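Local coordinates for molybdopterin biosynthesis enzyme, MoaB (Thermus thermophilus, PDB 2IS8), which probably binds molybdopterin or its precursor and takes part in the biosynthesis of the molybdenum cofactor, at residues F2-L7 / L65-G70. Residues are numbered along the deposited sequence; the frame is centred on the assembly and turned at random.
Sequences FRVGIL and LILTNG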
ATOM      1  N   PHE B   2      19.859 -12.416  14.159  1.00 17.03           N
ATOM      2  CA  PHE B   2      20.014 -11.123  13.501  1.00 13.31           C
ATOM      3  C   PHE B   2      20.247  -9.970  14.472  1.00 12.43           C
ATOM      4  O   PHE B   2      19.582  -9.864  15.498  1.00 12.85           O
ATOM      5  CB  PHE B   2      18.770 -10.846  12.657  1.00 15.62           C
ATOM      6  CG  PHE B   2      18.450 -11.944  11.684  1.00 11.89           C
ATOM      7  CD1 PHE B   2      19.217 -12.120  10.540  1.00 13.21           C
ATOM      8  CD2 PHE B   2      17.401 -12.826  11.931  1.00 14.51           C
ATOM      9  CE1 PHE B   2      18.945 -13.160   9.654  1.00 18.12           C
ATOM     10  CE2 PHE B   2      17.121 -13.871  11.050  1.00 13.80           C
ATOM     11  CZ  PHE B   2      17.895 -14.035   9.913  1.00 15.22           C
ATOM     12  N   ARG B   3      21.210  -9.116  14.134  1.00 12.54           N
ATOM     13  CA  ARG B   3      21.547  -7.965  14.962  1.00 13.22           C
ATOM     14  C   ARG B   3      20.533  -6.862  14.725  1.00 13.36           C
ATOM     15  O   ARG B   3      20.334  -6.408  13.598  1.00 13.33           O
ATOM     16  CB  ARG B   3      22.958  -7.482  14.633  1.00 13.02           C
ATOM     17  CG  ARG B   3      24.016  -8.539  14.923  1.00 17.52           C
ATOM     18  CD  ARG B   3      25.355  -8.154  14.336  1.00 24.08           C
ATOM     19  NE  ARG B   3      25.876  -6.928  14.924  1.00 26.74           N
ATOM     20  CZ  ARG B   3      26.377  -5.921  14.216  1.00 28.42           C
ATOM     21  NH1 ARG B   3      26.415  -5.992  12.891  1.00 27.84           N
ATOM     22  NH2 ARG B   3      26.847  -4.847  14.831  1.00 25.23           N
ATOM     23  N   VAL B   4      19.906  -6.425  15.812  1.00 11.00           N
ATOM     24  CA  VAL B   4      18.866  -5.407  15.755  1.00 10.90           C
ATOM     25  C   VAL B   4      19.245  -4.102  16.431  1.00 12.86           C
ATOM     26  O   VAL B   4      19.915  -4.095  17.459  1.00 12.30           O
ATOM     27  CB  VAL B   4      17.580  -5.923  16.434  1.00 10.92           C
ATOM     28  CG1 VAL B   4      16.442  -4.913  16.282  1.00 12.93           C
ATOM     29  CG2 VAL B   4      17.189  -7.256  15.840  1.00 11.05           C
ATOM     30  N   GLY B   5      18.787  -3.002  15.844  1.00 10.87           N
ATOM     31  CA  GLY B   5      19.013  -1.687  16.413  1.00 11.49           C
ATOM     32  C   GLY B   5      17.650  -1.066  16.675  1.00 13.03           C
ATOM     33  O   GLY B   5      16.762  -1.142  15.821  1.00 13.42           O
ATOM     34  N   ILE B   6      17.469  -0.477  17.853  1.00 11.82           N
ATOM     35  CA  ILE B   6      16.204   0.157  18.213  1.00 12.47           C
ATOM     36  C   ILE B   6      16.435   1.662  18.309  1.00 15.22           C
ATOM     37  O   ILE B   6      17.204   2.129  19.147  1.00 15.63           O
ATOM     38  CB  ILE B   6      15.671  -0.384  19.568  1.00 14.08           C
ATOM     39  CG1 ILE B   6      15.407  -1.889  19.449  1.00 13.90           C
ATOM     40  CG2 ILE B   6      14.388   0.347  19.968  1.00 13.67           C
ATOM     41  CD1 ILE B   6      15.066  -2.562  20.760  1.00 14.83           C
ATOM     42  N   LEU B   7      15.772   2.414  17.435  1.00 13.87           N
ATOM     43  CA  LEU B   7      15.917   3.864  17.408  1.00 15.31           C
ATOM     44  C   LEU B   7      14.637   4.564  17.844  1.00 15.14           C
ATOM     45  O   LEU B   7      13.631   4.524  17.136  1.00 15.46           O
ATOM     46  CB  LEU B   7      16.283   4.324  15.996  1.00 17.03           C
ATOM     47  CG  LEU B   7      16.520   5.826  15.810  1.00 20.11           C
ATOM     48  CD1 LEU B   7      17.698   6.263  16.665  1.00 20.83           C
ATOM     49  CD2 LEU B   7      16.783   6.126  14.346  1.00 20.03           C
ATOM     50  N   LEU B  65      18.584  -5.542  11.212  1.00 11.12           N
ATOM     51  CA  LEU B  65      17.249  -4.979  11.366  1.00 10.29           C
ATOM     52  C   LEU B  65      17.287  -3.678  12.144  1.00  9.85           C
ATOM     53  O   LEU B  65      17.971  -3.576  13.162  1.00 12.13           O
ATOM     54  CB  LEU B  65      16.341  -5.968  12.112  1.00 11.03           C
ATOM     55  CG  LEU B  65      14.934  -5.464  12.463  1.00 11.41           C
ATOM     56  CD1 LEU B  65      14.075  -5.400  11.204  1.00 11.16           C
ATOM     57  CD2 LEU B  65      14.293  -6.380  13.501  1.00  9.90           C
ATOM     58  N   ILE B  66      16.564  -2.679  11.657  1.00 10.28           N
ATOM     59  CA  ILE B  66      16.476  -1.421  12.381  1.00 11.06           C
ATOM     60  C   ILE B  66      15.006  -1.158  12.635  1.00 13.71           C
ATOM     61  O   ILE B  66      14.211  -1.051  11.700  1.00 14.42           O
ATOM     62  CB  ILE B  66      17.058  -0.229  11.603  1.00 11.74           C
ATOM     63  CG1 ILE B  66      18.564  -0.408  11.426  1.00 14.38           C
ATOM     64  CG2 ILE B  66      16.759   1.077  12.356  1.00 13.41           C
ATOM     65  CD1 ILE B  66      19.215   0.675  10.569  1.00 14.55           C
ATOM     66  N   LEU B  67      14.651  -1.090  13.912  1.00 11.94           N
ATOM     67  CA  LEU B  67      13.289  -0.818  14.317  1.00 11.41           C
ATOM     68  C   LEU B  67      13.253   0.573  14.919  1.00 12.41           C
ATOM     69  O   LEU B  67      13.764   0.794  16.018  1.00 13.41           O
ATOM     70  CB  LEU B  67      12.824  -1.838  15.363  1.00 11.65           C
ATOM     71  CG  LEU B  67      12.798  -3.307  14.930  1.00 10.14           C
ATOM     72  CD1 LEU B  67      12.409  -4.193  16.116  1.00 10.96           C
ATOM     73  CD2 LEU B  67      11.799  -3.486  13.788  1.00 12.01           C
ATOM     74  N   THR B  68      12.693   1.524  14.183  1.00 13.83           N
ATOM     75  CA  THR B  68      12.563   2.874  14.717  1.00 13.60           C
ATOM     76  C   THR B  68      11.174   2.871  15.335  1.00 13.76           C
ATOM     77  O   THR B  68      10.331   2.048  14.967  1.00 15.05           O
ATOM     78  CB  THR B  68      12.598   3.975  13.618  1.00 15.00           C
ATOM     79  OG1 THR B  68      11.407   3.909  12.818  1.00 14.08           O
ATOM     80  CG2 THR B  68      13.811   3.808  12.728  1.00 13.64           C
ATOM     81  N   ASN B  69      10.936   3.757  16.293  1.00 14.62           N
ATOM     82  CA  ASN B  69       9.615   3.858  16.885  1.00 15.85           C
ATOM     83  C   ASN B  69       9.305   5.330  17.108  1.00 16.49           C
ATOM     84  O   ASN B  69      10.162   6.092  17.561  1.00 17.91           O
ATOM     85  CB  ASN B  69       9.508   3.064  18.198  1.00 14.75           C
ATOM     86  CG  ASN B  69      10.397   3.613  19.306  1.00 16.60           C
ATOM     87  OD1 ASN B  69      11.527   3.154  19.506  1.00 20.18           O
ATOM     88  ND2 ASN B  69       9.889   4.601  20.030  1.00 15.98           N
ATOM     89  N   GLY B  70       8.090   5.723  16.738  1.00 17.28           N
ATOM     90  CA  GLY B  70       7.651   7.102  16.892  1.00 16.38           C
ATOM     91  C   GLY B  70       7.795   7.976  15.658  1.00 17.88           C
ATOM     92  O   GLY B  70       8.555   7.655  14.744  1.00 17.47           O
TER
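Val4 and Leu65 lie side by side on two central strands, whose short axes come within 4.7 Å and run in the same direction at 16° to each other. Followed outward, Val4 CB lies 4.0 Å from Leu65 O. Its CG1, anti to the backbone N (chi1 -175°), also rests near this oxygen, meets Leu65 CD2 at 3.8 Å and reaches on to Leu67 CD1 at 4.1 Å; CG2 touches the CB and CD2 of Leu65. One Leu65 methyl thus rests against both valine branches. With an alanine here both valine methyls would be gone, and Leu65 CD2 would probably be left beside a gap, free to shift.

Five backbone hydrogen bonds set the parallel register, Val4 facing Leu65 and Leu7 facing Thr68. Arg3 gives only its O, to Leu65 N, its N turning to Asp64. Gly5 N donates to Leu65 O, while Gly5 O receives Leu67 N at 2.8 Å, nearly on the carbonyl axis (C=O...N 175°). Leu7 N bonds to Leu67 O and Leu7 O accepts Asn69 N at 2.9 Å. Weaker CA-H...O contacts accompany them, such as Ile6 CA to Leu67 O at 3.3 Å.

Val4, Ile6, Leu65 and Leu67 face helices 21-30 and 146-154; Leu7, Ile66 and Thr68 face helix 47-60, and Leu7 CD2 meets Thr68 CG2 at 4.1 Å. Asn69 OD1 hydrogen-bonds Thr8 OG1, and Thr68 OG1 pairs with Asn127 OD1. Gly5 and Leu7 thus pair their N-H and C=O groups here, Val4 turns its own to strand 35-43, and mostly aliphatic faces meet helices on both sides, as befits central strands of the three-layer alpha/beta MogA/MoaB fold.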